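Side-chain contacts in beta-phosphoglucomutase (Clostridium difficile, PDB 4GIB), which probably interconverts beta-D-glucose 1-phosphate and beta-D-glucose 6-phosphate, as a magnesium-dependent phosphomutase of the HAD-like superfamily: residues A[68-71]-A[72-76]; A[87-90]-A[91-95]; A[146-150]-A[151-155]; A[178-182]-A[183-187]. All blocks are in the same frame, centred on the assembly; numbering follows the deposited sequence. Where two conformers were deposited one is given.

How the contacts relate
From the N terminus the four contacts follow in series, and none nests in or crosses another. Each is a local turn at a helix end rather than the closure of a long loop. Contact 1 starts helix 72-82 and contact 2 starts helix 91-109. These consecutive helices pack together: Met73 CE lies 3.8 Å from Lys94 CB, so contacts 1 and 2 touch. Contact 3 ends helix 144-151 and leads towards strand 159-160. Contact 4 ends helix 174-183 and leads towards strand 190-194. Contacts 3 and 4 do not touch, their nearest atoms being about 10 Å apart; both turn the chain from a helix towards a strand of the parallel Rossmann-like sheet.

Contact 1: residues A[68-71]-A[72-76]; sequences KGIS and RMESL. With PO4 (phosphate ion), chain F.
Ile70 meets the first turn of the helix with one methyl branch. Its side chain and that of Glu74 pass at a slant, and Ile70 CG2, anti to the backbone N, lies 3.5 Å from Glu74 CG. Ile70 CB also comes within 3.3 Å of Ser75 OG. The carboxylate of Glu74 turns elsewhere and pairs with Arg78. Ser71 follows at the N-cap position. Its carbonyl is gripped twice by Ser75. The backbone bond, Ser75 N to Ser71 O, is 2.8 Å long. Ser75 OG gives a second bond of 2.7 Å to Ser71 O, from above the carbonyl plane and 56° out of it. A water accepts from Met73 N at 2.8 Å and makes a weak hydrogen bond with Ser71 OG. It thus satisfies Met73 N, one of the first-turn N-H groups that has no carbonyl of an earlier turn to bond. Arg72 carries its guanidinium to a phosphate ion. Arg72 NE reaches PO4 O4 at 2.8 Å, and Arg72 NH1 reaches PO4 O3 at 3.0 Å. The phosphorus lies in the guanidinium plane, at its edge. Asn143, Ser141 and Lys142 also bind this ion. It is probably from the crystallisation liquor, but its place at the predicted substrate site is consistent with a substrate-phosphate pocket. Ser71 N is bonded to Asn169. Met73 packs on helix 91-109, Ser75 rests on Trp48 of helix 41-53, and Leu76 touches both helices.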
loop_
_atom_site.group_PDB
_atom_site.type_symbol
_atom_site.label_atom_id
_atom_site.label_comp_id
_atom_site.label_asym_id
_atom_site.label_seq_id
_atom_site.Cartn_x
_atom_site.Cartn_y
_atom_site.Cartn_z
ATOM N N LYS A 68 5.051 -3.456 7.429
ATOM C CA LYS A 68 3.933 -2.769 6.812
ATOM C C LYS A 68 4.210 -2.430 5.359
ATOM O O LYS A 68 5.230 -1.815 5.036
ATOM C CB LYS A 68 3.634 -1.491 7.593
ATOM C CG LYS A 68 2.393 -0.763 7.158
ATOM C CD LYS A 68 2.196 0.503 7.976
ATOM C CE LYS A 68 1.052 1.339 7.419
ATOM N NZ LYS A 68 -0.254 0.621 7.439
ATOM N N GLY A 69 3.295 -2.840 4.484
ATOM C CA GLY A 69 3.430 -2.585 3.059
ATOM C C GLY A 69 4.535 -3.387 2.390
ATOM O O GLY A 69 4.955 -3.053 1.292
ATOM N N ILE A 70 5.003 -4.442 3.049
ATOM C CA ILE A 70 6.069 -5.295 2.510
ATOM C C ILE A 70 5.458 -6.622 2.013
ATOM O O ILE A 70 4.550 -7.156 2.639
ATOM C CB ILE A 70 7.177 -5.573 3.581
ATOM C CG1 ILE A 70 7.772 -4.270 4.134
ATOM C CG2 ILE A 70 8.296 -6.389 3.009
ATOM C CD1 ILE A 70 8.514 -3.392 3.078
ATOM N N SER A 71 5.958 -7.133 0.889
ATOM C CA SER A 71 5.494 -8.396 0.307
ATOM C C SER A 71 5.695 -9.569 1.270
ATOM O O SER A 71 6.569 -9.529 2.137
ATOM C CB SER A 71 6.230 -8.698 -1.012
ATOM O OG SER A 71 7.599 -9.057 -0.793
ATOM N N ARG A 72 4.914 -10.628 1.056
ATOM C CA ARG A 72 4.892 -11.821 1.928
ATOM C C ARG A 72 6.222 -12.461 2.275
ATOM O O ARG A 72 6.540 -12.625 3.454
ATOM C CB ARG A 72 3.983 -12.891 1.311
ATOM C CG ARG A 72 3.725 -14.106 2.195
ATOM C CD ARG A 72 2.793 -15.069 1.488
ATOM N NE ARG A 72 1.631 -14.335 1.012
ATOM C CZ ARG A 72 0.738 -14.791 0.158
ATOM N NH1 ARG A 72 -0.267 -13.997 -0.201
ATOM N NH2 ARG A 72 0.834 -16.015 -0.338
ATOM N N MET A 73 6.981 -12.878 1.275
ATOM C CA MET A 73 8.261 -13.550 1.533
ATOM C C MET A 73 9.330 -12.601 2.085
ATOM O O MET A 73 10.157 -13.011 2.926
ATOM C CB MET A 73 8.738 -14.286 0.287
ATOM C CG MET A 73 7.741 -15.392 -0.177
ATOM S SD MET A 73 7.484 -16.714 1.051
ATOM C CE MET A 73 9.128 -17.436 1.044
ATOM N N GLU A 74 9.330 -11.345 1.651
ATOM C CA GLU A 74 10.283 -10.391 2.200
ATOM C C GLU A 74 9.954 -10.157 3.668
ATOM O O GLU A 74 10.864 -10.113 4.510
ATOM C CB GLU A 74 10.272 -9.064 1.439
ATOM C CG GLU A 74 11.198 -7.994 2.026
ATOM C CD GLU A 74 12.670 -8.420 2.116
ATOM O OE1 GLU A 74 13.082 -9.335 1.371
ATOM O OE2 GLU A 74 13.423 -7.819 2.928
ATOM N N SER A 75 8.653 -10.028 3.966
ATOM C CA SER A 75 8.174 -9.812 5.326
ATOM C C SER A 75 8.621 -10.937 6.230
ATOM O O SER A 75 9.059 -10.687 7.339
ATOM C CB SER A 75 6.639 -9.694 5.365
ATOM O OG SER A 75 6.204 -8.592 4.608
ATOM N N LEU A 76 8.521 -12.174 5.742
ATOM C CA LEU A 76 8.941 -13.335 6.506
ATOM C C LEU A 76 10.449 -13.285 6.800
ATOM O O LEU A 76 10.858 -13.566 7.920
ATOM C CB LEU A 76 8.539 -14.662 5.804
ATOM C CG LEU A 76 8.993 -15.969 6.485
ATOM C CD1 LEU A 76 8.494 -16.041 7.925
ATOM C CD2 LEU A 76 8.554 -17.215 5.711
HETATM P P PO4 F . 0.355 -10.729 1.035
HETATM O O1 PO4 F . 1.171 -9.489 1.347
HETATM O O2 PO4 F . -1.070 -10.358 1.290
HETATM O O3 PO4 F . 0.535 -11.128 -0.408
HETATM O O4 PO4 F . 0.778 -11.879 1.909
HETATM O O HOH W 1 6.905 -12.371 -1.518
#

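Contact 2: residues A[87-90]-A[91-95]; sequences YSFS and EEEKV
Ser90 holds OG between its backbone N and carbonyl carbon (chi1 61°), which turns the hydroxyl back over the helix start to Glu93. Lys94 runs out nearly straight and bends only at its last torsion, chi4 82°, which brings NZ to the carbonyl of Phe89. The serine rotamer makes the N-cap bond: Glu93 N donates to Ser90 OG at 3.2 Å, with an angle of 160° at the hydrogen. The Ser90 carbonyl takes the next bond, from Lys94 N at 2.9 Å. The bend in the lysine places the ammonium group. Lys94 NZ gives a bond of 3.1 Å to Phe89 O, from above the carbonyl plane. It also forms a salt bridge of 2.6 Å with Glu91 OE2, which it meets from above the carboxylate plane. A water bridges the two acceptors, donating to Phe89 O and to Glu91 OE2. The aliphatic part of the lysine lies against Phe89, with Lys94 CG 4.0 Å from Phe89 CB. Glu93 CG meets the Phe89 ring at its edge, 4.0 Å from Phe89 CD2. The Glu93 carboxylate itself pairs with Arg96. Phe89 and Lys94 both pack on Leu80 of helix 72-82. Lys94 is buried, and its charge is probably balanced chiefly by Glu91, with a long, weak ion pair to Asp77 as well.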
loop_
_atom_site.group_PDB
_atom_site.type_symbol
_atom_site.label_atom_id
_atom_site.label_comp_id
_atom_site.label_asym_id
_atom_site.label_seq_id
_atom_site.Cartn_x
_atom_site.Cartn_y
_atom_site.Cartn_z
ATOM N N TYR A 87 18.753 -16.892 7.489
ATOM C CA TYR A 87 19.445 -17.828 6.604
ATOM C C TYR A 87 19.495 -19.265 7.127
ATOM O O TYR A 87 20.139 -20.128 6.526
ATOM C CB TYR A 87 20.863 -17.310 6.289
ATOM C CG TYR A 87 20.860 -15.913 5.680
ATOM C CD1 TYR A 87 20.507 -15.717 4.347
ATOM C CD2 TYR A 87 21.188 -14.789 6.445
ATOM C CE1 TYR A 87 20.477 -14.441 3.780
ATOM C CE2 TYR A 87 21.171 -13.503 5.888
ATOM C CZ TYR A 87 20.807 -13.337 4.555
ATOM O OH TYR A 87 20.780 -12.079 3.999
ATOM N N SER A 88 18.775 -19.537 8.208
ATOM C CA SER A 88 18.806 -20.859 8.832
ATOM C C SER A 88 17.750 -21.802 8.269
ATOM O O SER A 88 17.836 -22.998 8.471
ATOM C CB SER A 88 18.611 -20.720 10.336
ATOM O OG SER A 88 19.391 -19.650 10.814
ATOM N N PHE A 89 16.761 -21.252 7.576
ATOM C CA PHE A 89 15.692 -22.031 6.965
ATOM C C PHE A 89 15.859 -22.108 5.459
ATOM O O PHE A 89 16.326 -21.155 4.847
ATOM C CB PHE A 89 14.337 -21.353 7.201
ATOM C CG PHE A 89 13.962 -21.201 8.640
ATOM C CD1 PHE A 89 14.416 -20.122 9.370
ATOM C CD2 PHE A 89 13.108 -22.104 9.245
ATOM C CE1 PHE A 89 14.064 -19.965 10.691
ATOM C CE2 PHE A 89 12.743 -21.954 10.558
ATOM C CZ PHE A 89 13.225 -20.881 11.290
ATOM N N SER A 90 15.447 -23.227 4.862
ATOM C CA SER A 90 15.451 -23.366 3.410
ATOM C C SER A 90 14.264 -22.565 2.914
ATOM O O SER A 90 13.340 -22.294 3.673
ATOM C CB SER A 90 15.302 -24.835 2.980
ATOM O OG SER A 90 14.077 -25.399 3.428
ATOM N N GLU A 91 14.272 -22.184 1.645
ATOM C CA GLU A 91 13.161 -21.420 1.108
ATOM C C GLU A 91 11.912 -22.306 1.077
ATOM O O GLU A 91 10.809 -21.805 1.287
ATOM C CB GLU A 91 13.516 -20.807 -0.250
ATOM C CG GLU A 91 14.740 -19.847 -0.186
ATOM C CD GLU A 91 14.531 -18.638 0.745
ATOM O OE1 GLU A 91 13.434 -18.043 0.745
ATOM O OE2 GLU A 91 15.476 -18.256 1.460
ATOM N N GLU A 92 12.069 -23.614 0.848
ATOM C CA GLU A 92 10.896 -24.512 0.915
ATOM C C GLU A 92 10.201 -24.349 2.248
ATOM O O GLU A 92 8.992 -24.241 2.327
ATOM C CB GLU A 92 11.261 -25.999 0.834
ATOM C CG GLU A 92 11.297 -26.609 -0.530
ATOM C CD GLU A 92 11.064 -28.120 -0.466
ATOM O OE1 GLU A 92 10.155 -28.559 0.275
ATOM O OE2 GLU A 92 11.767 -28.868 -1.172
ATOM N N GLU A 93 10.990 -24.410 3.310
ATOM C CA GLU A 93 10.443 -24.303 4.642
ATOM C C GLU A 93 9.842 -22.907 4.816
ATOM O O GLU A 93 8.809 -22.766 5.419
ATOM C CB GLU A 93 11.505 -24.637 5.702
ATOM C CG GLU A 93 10.947 -24.757 7.117
ATOM C CD GLU A 93 9.891 -25.869 7.280
ATOM O OE1 GLU A 93 9.810 -26.777 6.414
ATOM O OE2 GLU A 93 9.157 -25.835 8.300
ATOM N N LYS A 94 10.484 -21.884 4.266
ATOM C CA LYS A 94 9.908 -20.560 4.315
ATOM C C LYS A 94 8.561 -20.544 3.526
ATOM O O LYS A 94 7.602 -19.910 3.954
ATOM C CB LYS A 94 10.862 -19.506 3.765
ATOM C CG LYS A 94 12.190 -19.430 4.447
ATOM C CD LYS A 94 12.766 -18.041 4.292
ATOM C CE LYS A 94 14.113 -17.887 4.926
ATOM N NZ LYS A 94 15.184 -18.378 4.043
ATOM N N VAL A 95 8.513 -21.233 2.380
ATOM C CA VAL A 95 7.280 -21.358 1.579
ATOM C C VAL A 95 6.159 -21.982 2.439
ATOM O O VAL A 95 5.013 -21.521 2.416
ATOM C CB VAL A 95 7.506 -22.209 0.272
ATOM C CG1 VAL A 95 6.175 -22.716 -0.318
ATOM C CG2 VAL A 95 8.345 -21.408 -0.793
HETATM O O HOH W 2 17.057 -19.891 2.522
#

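Contact 3: residues A[146-150]-A[151-155]; sequences NVLNH and LGISD
Val147, Leu148 and Leu151 form the apolar centre of this helix end. Val147 and Leu151 lie side by side and point the same way, with Val147 CG1 4.1 Å from Leu151 CD1. Leu148 slants across Leu151 and brings its CD2 to the same methyl, Leu151 CD1, also at 4.1 Å. Leu148 CD2 further touches Ile153 CG1 beyond the turn. Leu33 and Ile37 of helix 33-37 pack on this apolar group: Leu33 meets Val147 and Leu148, and Ile37 meets Leu151 and Ile153. One step out, Leu148 CB rests 3.9 Å from Ser154 CB as the chain folds back past the helix. Ser154 also comes beside the Asn149 side chain at the exposed surface. On the polar edge His150 reaches back one turn. With its CG anti to the carbonyl carbon (chi1 -80°), its ND1 donates to Asn146 O at 2.8 Å. The acceptor lies in the ring plane. His150 N binds this same oxygen from the opposite face of its carbonyl plane, so two bonds grip Asn146 O, and the one from ND1 holds the imidazole. Leu151 N continues the helical pattern to Val147 O at 3.0 Å. Gly152 N follows it weakly, to Leu148 O. Ile153 N then bonds to that same Leu148 O at 3.1 Å, with Gly152 at positive phi (89°) between. This is the Schellman motif that ends helix 144-151, with Gly152 as its C-prime residue.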
loop_
_atom_site.group_PDB
_atom_site.type_symbol
_atom_site.label_atom_id
_atom_site.label_comp_id
_atom_site.label_asym_id
_atom_site.label_seq_id
_atom_site.Cartn_x
_atom_site.Cartn_y
_atom_site.Cartn_z
ATOM N N ASN A 146 -8.654 -9.728 -3.640
ATOM C CA ASN A 146 -9.608 -10.289 -2.685
ATOM C C ASN A 146 -10.163 -9.186 -1.760
ATOM O O ASN A 146 -11.365 -9.108 -1.516
ATOM C CB ASN A 146 -8.941 -11.415 -1.864
ATOM C CG ASN A 146 -9.946 -12.211 -1.006
ATOM O OD1 ASN A 146 -11.133 -12.276 -1.323
ATOM N ND2 ASN A 146 -9.456 -12.832 0.066
ATOM N N VAL A 147 -9.294 -8.308 -1.276
ATOM C CA VAL A 147 -9.731 -7.250 -0.367
ATOM C C VAL A 147 -10.661 -6.230 -1.045
ATOM O O VAL A 147 -11.698 -5.873 -0.484
ATOM C CB VAL A 147 -8.542 -6.523 0.267
ATOM C CG1 VAL A 147 -9.037 -5.368 1.150
ATOM C CG2 VAL A 147 -7.693 -7.497 1.064
ATOM N N LEU A 148 -10.293 -5.757 -2.233
ATOM C CA LEU A 148 -11.153 -4.813 -2.972
ATOM C C LEU A 148 -12.534 -5.391 -3.277
ATOM O O LEU A 148 -13.525 -4.649 -3.293
ATOM C CB LEU A 148 -10.517 -4.376 -4.290
ATOM C CG LEU A 148 -9.213 -3.600 -4.200
ATOM C CD1 LEU A 148 -8.754 -3.246 -5.598
ATOM C CD2 LEU A 148 -9.368 -2.374 -3.333
ATOM N N ASN A 149 -12.604 -6.691 -3.551
ATOM C CA ASN A 149 -13.898 -7.325 -3.829
ATOM C C ASN A 149 -14.792 -7.373 -2.579
ATOM O O ASN A 149 -15.992 -7.184 -2.679
ATOM C CB ASN A 149 -13.726 -8.693 -4.493
ATOM C CG ASN A 149 -13.437 -8.571 -6.009
ATOM O OD1 ASN A 149 -12.323 -8.826 -6.457
ATOM N ND2 ASN A 149 -14.439 -8.133 -6.782
ATOM N N HIS A 150 -14.191 -7.611 -1.416
ATOM C CA HIS A 150 -14.909 -7.565 -0.123
ATOM C C HIS A 150 -15.383 -6.144 0.234
ATOM O O HIS A 150 -16.445 -5.963 0.842
ATOM C CB HIS A 150 -14.010 -8.085 0.990
ATOM C CG HIS A 150 -13.951 -9.571 1.058
ATOM N ND1 HIS A 150 -13.039 -10.315 0.343
ATOM C CD2 HIS A 150 -14.718 -10.459 1.734
ATOM C CE1 HIS A 150 -13.220 -11.599 0.613
ATOM N NE2 HIS A 150 -14.242 -11.712 1.443
ATOM N N LEU A 151 -14.566 -5.148 -0.120
ATOM C CA LEU A 151 -14.929 -3.760 0.080
ATOM C C LEU A 151 -16.036 -3.398 -0.910
ATOM O O LEU A 151 -16.854 -2.521 -0.642
ATOM C CB LEU A 151 -13.742 -2.854 -0.164
ATOM C CG LEU A 151 -12.557 -2.964 0.782
ATOM C CD1 LEU A 151 -11.380 -2.206 0.191
ATOM C CD2 LEU A 151 -12.939 -2.459 2.180
ATOM N N GLY A 152 -16.047 -4.088 -2.049
ATOM C CA GLY A 152 -17.058 -3.881 -3.105
ATOM C C GLY A 152 -16.703 -2.813 -4.134
ATOM O O GLY A 152 -17.557 -2.393 -4.905
ATOM N N ILE A 153 -15.438 -2.405 -4.165
ATOM C CA ILE A 153 -14.985 -1.339 -5.071
ATOM C C ILE A 153 -13.947 -1.746 -6.118
ATOM O O ILE A 153 -13.273 -0.878 -6.657
ATOM C CB ILE A 153 -14.386 -0.137 -4.282
ATOM C CG1 ILE A 153 -13.173 -0.571 -3.454
ATOM C CG2 ILE A 153 -15.443 0.505 -3.418
ATOM C CD1 ILE A 153 -12.502 0.559 -2.681
ATOM N N SER A 154 -13.829 -3.033 -6.436
ATOM C CA SER A 154 -12.815 -3.460 -7.406
ATOM C C SER A 154 -13.053 -2.848 -8.799
ATOM O O SER A 154 -12.102 -2.621 -9.559
ATOM C CB SER A 154 -12.737 -4.984 -7.482
ATOM O OG SER A 154 -13.990 -5.525 -7.845
ATOM N N ASP A 155 -14.323 -2.584 -9.104
ATOM C CA ASP A 155 -14.743 -2.002 -10.374
ATOM C C ASP A 155 -14.272 -0.555 -10.558
ATOM O O ASP A 155 -14.215 -0.058 -11.678
ATOM C CB ASP A 155 -16.272 -2.054 -10.489
ATOM C CG ASP A 155 -16.975 -1.333 -9.344
ATOM O OD1 ASP A 155 -16.590 -1.538 -8.172
ATOM O OD2 ASP A 155 -17.934 -0.575 -9.617
#

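Contact 4: residues A[178-182]-A[183-187]; sequences MSAKG and LNVNP
Leu183 and Ser179 make the tight side of this turn. Leu183 N donates to Ser179 O at 2.9 Å. A chi1 of -63° sets Leu183 CG beside its own N and over the same oxygen, only 3.2 Å from Ser179 O. The Ala180 carbonyl holds the returning chain: Val185 N reaches Ala180 O at 2.9 Å, nearly straight and in the carbonyl plane. Val185 CG2 lies 3.8 Å from Ala180 O. Ala180 CB packs more lightly against Pro187, 4.1 Å from Pro187 CG. The solvent side is looser. Asn184 is exposed and takes positive phi, 60°, as the chain leaves the helix. Its N gives a bent bond of 3.0 Å to Lys181 O, from well above the carbonyl plane. This bond and that from Val185 N close a Schellman motif, with Asn184 as the residue of positive phi. Lys181 is exposed and contributes its carbonyl here. Helix 174-183 lies on the parallel sheet here. Leu183 packs on Phe159, Ala28 and Lys134, while Ser179 touches Ile30 and bonds through its hydroxyl to Ser138. Beyond the turn, the chain heads for strand 190-194.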
loop_
_atom_site.group_PDB
_atom_site.type_symbol
_atom_site.label_atom_id
_atom_site.label_comp_id
_atom_site.label_asym_id
_atom_site.label_seq_id
_atom_site.Cartn_x
_atom_site.Cartn_y
_atom_site.Cartn_z
ATOM N N MET A 178 4.761 0.209 -11.916
ATOM C CA MET A 178 3.930 -0.834 -12.535
ATOM C C MET A 178 2.515 -0.363 -12.835
ATOM O O MET A 178 1.940 -0.745 -13.854
ATOM C CB MET A 178 3.876 -2.085 -11.662
ATOM C CG MET A 178 5.164 -2.874 -11.628
ATOM S SD MET A 178 5.097 -4.247 -10.457
ATOM C CE MET A 178 3.842 -5.300 -11.226
ATOM N N SER A 179 1.932 0.444 -11.954
ATOM C CA SER A 179 0.590 0.970 -12.204
ATOM C C SER A 179 0.634 2.042 -13.290
ATOM O O SER A 179 -0.296 2.172 -14.067
ATOM C CB SER A 179 -0.051 1.521 -10.928
ATOM O OG SER A 179 -0.361 0.469 -10.029
ATOM N N ALA A 180 1.707 2.820 -13.335
ATOM C CA ALA A 180 1.854 3.846 -14.360
ATOM C C ALA A 180 1.980 3.187 -15.732
ATOM O O ALA A 180 1.431 3.666 -16.732
ATOM C CB ALA A 180 3.056 4.700 -14.077
ATOM N N LYS A 181 2.730 2.095 -15.775
ATOM C CA LYS A 181 2.883 1.330 -17.000
ATOM C C LYS A 181 1.535 0.710 -17.349
ATOM O O LYS A 181 1.082 0.806 -18.483
ATOM C CB LYS A 181 3.941 0.240 -16.809
ATOM C CG LYS A 181 4.179 -0.677 -18.032
ATOM C CD LYS A 181 5.219 -1.772 -17.684
ATOM C CE LYS A 181 5.464 -2.728 -18.826
ATOM N NZ LYS A 181 5.981 -2.052 -20.045
ATOM N N GLY A 182 0.880 0.120 -16.346
ATOM C CA GLY A 182 -0.406 -0.566 -16.524
ATOM C C GLY A 182 -1.518 0.304 -17.063
ATOM O O GLY A 182 -2.293 -0.118 -17.923
ATOM N N LEU A 183 -1.606 1.512 -16.524
ATOM C CA LEU A 183 -2.578 2.496 -16.951
ATOM C C LEU A 183 -2.125 3.208 -18.219
ATOM O O LEU A 183 -2.922 3.884 -18.849
ATOM C CB LEU A 183 -2.746 3.548 -15.855
ATOM C CG LEU A 183 -3.293 3.047 -14.520
ATOM C CD1 LEU A 183 -3.100 4.093 -13.429
ATOM C CD2 LEU A 183 -4.746 2.677 -14.674
ATOM N N ASN A 184 -0.845 3.049 -18.580
ATOM C CA ASN A 184 -0.239 3.709 -19.732
ATOM C C ASN A 184 -0.328 5.224 -19.554
ATOM O O ASN A 184 -0.937 5.910 -20.373
ATOM C CB ASN A 184 -0.874 3.276 -21.074
ATOM C CG ASN A 184 -0.246 4.007 -22.302
ATOM O OD1 ASN A 184 -0.953 4.402 -23.233
ATOM N ND2 ASN A 184 1.066 4.219 -22.269
ATOM N N VAL A 185 0.275 5.722 -18.466
ATOM C CA VAL A 185 0.302 7.151 -18.160
ATOM C C VAL A 185 1.700 7.595 -17.735
ATOM O O VAL A 185 2.535 6.782 -17.351
ATOM C CB VAL A 185 -0.700 7.548 -17.021
ATOM C CG1 VAL A 185 -2.141 7.353 -17.473
ATOM C CG2 VAL A 185 -0.407 6.784 -15.744
ATOM N N ASN A 186 1.945 8.894 -17.811
ATOM C CA ASN A 186 3.222 9.453 -17.400
ATOM C C ASN A 186 3.239 9.628 -15.875
ATOM O O ASN A 186 2.355 10.290 -15.307
ATOM C CB ASN A 186 3.459 10.787 -18.090
ATOM C CG ASN A 186 4.829 11.372 -17.784
ATOM O OD1 ASN A 186 5.578 10.844 -16.963
ATOM N ND2 ASN A 186 5.153 12.485 -18.438
ATOM N N PRO A 187 4.232 9.027 -15.205
ATOM C CA PRO A 187 4.361 9.140 -13.760
ATOM C C PRO A 187 4.398 10.591 -13.272
ATOM O O PRO A 187 3.875 10.897 -12.186
ATOM C CB PRO A 187 5.698 8.451 -13.468
ATOM C CG PRO A 187 5.943 7.568 -14.590
ATOM C CD PRO A 187 5.273 8.155 -15.784
#